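Local coordinates for succinylglutamate desuccinylase (Chromobacterium violaceum, PDB 1YW4), which probably hydrolyses N-succinylglutamate to succinate and glutamate, the last step of the arginine succinyltransferase pathway, using one zinc ion per subunit, at residues G54-G57 / N58-A61; F88-L91 / D92-R95. All coordinates share one frame; numbering follows the deposited sequence.

How the interactions relate
Along the chain, strand 48-53 ends just before interaction 1, whose type I turn, H56-E59, brings two zinc ligands together before the chain enters helix 61-75. After that helix, strand 83-88 runs parallel beside 48-53, and interaction 2 closes the loop at its end by starting helix 91-96. The two contacts follow in series, neither enclosing nor crossing the other, yet their centres lie 8 Å apart. A probable hydrogen bond joins N90 N to G54 O (2.9 Å), while A89 CB packs on V55 CA and I94 CD1 on G54 CA. Together they tie the ends of two adjacent parallel strands to the helices that follow, all within the catalytic domain.

Interaction 1 (G54-G57 / N58-A61); sequences GVHG and NETA. With ZN (zinc ion), chain C.
H56 to E59 form a type I turn, closed by a hydrogen bond from E59 N to H56 O (3.2 Å). The turn carries two zinc ligands in the HxxE arrangement of the AspA/AstE family, related to zinc carboxypeptidases. Positive phi at G54 (71°) suits a glycine where the chain leaves strand 48-53. The H56 and E59 side chains lie alongside each other and point the same way, ring and carboxylate planes 69° apart. H56 gives ND1 to the zinc at 2.3 Å, while NE2 bonds to D104, which probably fixes the ring's rotation. E59 CG lies beside its backbone N and the chain runs on extended (chi2 -176°), carrying the carboxylate alongside the H56 ring to the zinc, which it binds through both oxygens. H149 and water 3 complete the zinc site; E214, the predicted active-site residue, lies close to E59. Over one ring face of H56 sits V55 CG1, 4.3 Å above the plane. Two waters fasten the loop from within: water 1 accepts from G54 N and donates to E59 O, and water 2 accepts from H56 N. That second water also donates to E59 OE1, 2.8 Å away, an oxygen that binds the zinc at 2.3 Å.

Interaction 2 (F88-L91 / D92-R95); sequences FANL and DAIR
L91, N90 and I94 carry this local contact, in which the loop after strand 83-88 winds into helix 91-96. L91 contributes chiefly backbone: L91 O accepts from R95 N at 2.8 Å in an almost straight bond (174°). Its side chain touches A11 of helix 7-12 and R124 of helix 120-137. R95, bent at chi3, folds its guanidinium back until one face, near its rim, lies over L91 O, while D92 OD1 meets the group's edge in a salt bridge to R95 NH2 at 3.6 Å. N90 uses its backbone carbonyl and its side-chain amide. N90 O receives I94 N at 2.9 Å, and CG1 of I94 packs against the same oxygen at 3.1 Å. With CG anti to the backbone N (chi1 -161°), the N90 amide swings over A93, whose CB lies 3.3 Å from N90 CG. There N90 OD1 accepts from A93 N at 3.3 Å, the donor standing above the amide plane; ND2 bonds to E121. I94 CD1 reaches F88 CB at 4.3 Å, and I63 of helix 61-75 also packs on I94. N90 thus forms an asparagine N-cap, where a strand of the catalytic domain gives way to a short helix.

Interaction 1 (G54-G57 / N58-A61)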
# COMPACT_ATOMS: atom_id res chain seq x y z
N GLY A 54 -5.94 -13.02 -28.99
CA GLY A 54 -7.21 -13.62 -29.34
C GLY A 54 -7.77 -14.51 -28.25
O GLY A 54 -8.56 -15.41 -28.55
N VAL A 55 -7.35 -14.32 -27.00
CA VAL A 55 -7.93 -15.10 -25.90
C VAL A 55 -9.41 -14.71 -25.97
O VAL A 55 -10.31 -15.53 -25.74
CB VAL A 55 -7.33 -14.69 -24.53
CG1 VAL A 55 -8.23 -15.15 -23.39
CG2 VAL A 55 -5.95 -15.35 -24.37
N HIS A 56 -9.64 -13.44 -26.31
CA HIS A 56 -10.98 -12.90 -26.52
C HIS A 56 -10.99 -12.62 -28.03
O HIS A 56 -10.16 -11.87 -28.55
CB HIS A 56 -11.17 -11.62 -25.69
CG HIS A 56 -11.29 -11.90 -24.22
ND1 HIS A 56 -10.68 -11.13 -23.26
CD2 HIS A 56 -11.90 -12.91 -23.56
CE1 HIS A 56 -10.90 -11.65 -22.07
NE2 HIS A 56 -11.64 -12.74 -22.22
N GLY A 57 -11.90 -13.29 -28.74
CA GLY A 57 -11.98 -13.17 -30.19
C GLY A 57 -12.27 -11.83 -30.83
O GLY A 57 -12.02 -11.65 -32.02
N ASN A 58 -12.79 -10.88 -30.05
CA ASN A 58 -13.12 -9.56 -30.58
C ASN A 58 -11.99 -8.54 -30.41
O ASN A 58 -12.12 -7.40 -30.85
CB ASN A 58 -14.40 -9.03 -29.90
CG ASN A 58 -14.22 -8.85 -28.41
OD1 ASN A 58 -13.71 -9.74 -27.73
ND2 ASN A 58 -14.64 -7.70 -27.89
N GLU A 59 -10.90 -8.95 -29.77
CA GLU A 59 -9.76 -8.04 -29.55
C GLU A 59 -8.71 -8.37 -30.62
O GLU A 59 -7.70 -9.02 -30.35
CB GLU A 59 -9.22 -8.25 -28.13
CG GLU A 59 -10.38 -8.46 -27.14
CD GLU A 59 -9.96 -8.58 -25.69
OE1 GLU A 59 -8.78 -8.86 -25.42
OE2 GLU A 59 -10.85 -8.41 -24.81
N THR A 60 -8.97 -7.88 -31.83
CA THR A 60 -8.15 -8.17 -32.99
C THR A 60 -6.87 -7.37 -33.23
O THR A 60 -5.98 -7.86 -33.92
CB THR A 60 -9.01 -8.09 -34.27
OG1 THR A 60 -9.31 -6.72 -34.57
CG2 THR A 60 -10.31 -8.84 -34.05
N ALA A 61 -6.76 -6.17 -32.68
CA ALA A 61 -5.56 -5.38 -32.88
C ALA A 61 -4.29 -6.19 -32.61
O ALA A 61 -3.43 -6.32 -33.48
CB ALA A 61 -5.59 -4.11 -32.00
ZN ZN C . -9.35 -9.24 -23.20
O HOH W 1 -5.64 -10.14 -28.87
O HOH W 2 -7.65 -11.28 -26.10
O HOH W 3 -9.55 -7.04 -22.47

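Interaction 2 (F88-L91 / D92-R95)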
# COMPACT_ATOMS: atom_id res chain seq x y z
N PHE A 88 -2.87 -18.27 -31.13
CA PHE A 88 -4.10 -17.57 -31.49
C PHE A 88 -5.02 -18.41 -30.60
O PHE A 88 -5.49 -19.48 -30.99
CB PHE A 88 -4.41 -17.77 -32.98
CG PHE A 88 -3.41 -17.09 -33.89
CD1 PHE A 88 -2.60 -17.84 -34.73
CD2 PHE A 88 -3.26 -15.71 -33.86
CE1 PHE A 88 -1.63 -17.22 -35.53
CE2 PHE A 88 -2.29 -15.07 -34.65
CZ PHE A 88 -1.48 -15.82 -35.48
N ALA A 89 -5.25 -17.90 -29.39
CA ALA A 89 -5.98 -18.60 -28.34
C ALA A 89 -7.38 -19.14 -28.55
O ALA A 89 -7.58 -20.36 -28.53
CB ALA A 89 -5.94 -17.78 -27.07
N ASN A 90 -8.35 -18.27 -28.71
CA ASN A 90 -9.72 -18.72 -28.90
C ASN A 90 -10.07 -18.65 -30.37
O ASN A 90 -10.67 -17.67 -30.82
CB ASN A 90 -10.67 -17.85 -28.07
CG ASN A 90 -12.00 -18.53 -27.83
OD1 ASN A 90 -12.44 -19.35 -28.64
ND2 ASN A 90 -12.65 -18.18 -26.73
N LEU A 91 -9.70 -19.68 -31.13
CA LEU A 91 -9.95 -19.70 -32.57
C LEU A 91 -11.39 -19.50 -33.00
O LEU A 91 -11.68 -18.70 -33.89
CB LEU A 91 -9.42 -20.99 -33.19
CG LEU A 91 -7.90 -21.11 -33.34
CD1 LEU A 91 -7.56 -22.55 -33.74
CD2 LEU A 91 -7.40 -20.12 -34.39
N ASP A 92 -12.30 -20.25 -32.38
CA ASP A 92 -13.72 -20.15 -32.70
C ASP A 92 -14.23 -18.74 -32.47
O ASP A 92 -14.95 -18.18 -33.31
CB ASP A 92 -14.51 -21.14 -31.86
CG ASP A 92 -14.31 -22.57 -32.31
OD1 ASP A 92 -15.03 -23.00 -33.24
OD2 ASP A 92 -13.43 -23.27 -31.75
N ALA A 93 -13.84 -18.15 -31.34
CA ALA A 93 -14.26 -16.79 -31.02
C ALA A 93 -13.67 -15.80 -32.02
O ALA A 93 -14.33 -14.84 -32.43
CB ALA A 93 -13.84 -16.41 -29.59
N ILE A 94 -12.43 -16.02 -32.42
CA ILE A 94 -11.81 -15.13 -33.40
C ILE A 94 -12.56 -15.23 -34.72
O ILE A 94 -12.95 -14.22 -35.30
CB ILE A 94 -10.31 -15.48 -33.62
CG1 ILE A 94 -9.53 -15.21 -32.32
CG2 ILE A 94 -9.73 -14.66 -34.79
CD1 ILE A 94 -8.06 -15.63 -32.36
N ARG A 95 -12.77 -16.45 -35.19
CA ARG A 95 -13.48 -16.65 -36.44
C ARG A 95 -14.89 -16.02 -36.40
O ARG A 95 -15.36 -15.49 -37.40
CB ARG A 95 -13.53 -18.15 -36.75
CG ARG A 95 -14.30 -18.53 -38.01
CD ARG A 95 -14.02 -19.99 -38.40
NE ARG A 95 -13.85 -20.85 -37.23
CZ ARG A 95 -12.72 -21.46 -36.90
NH1 ARG A 95 -11.63 -21.31 -37.64
NH2 ARG A 95 -12.66 -22.22 -35.81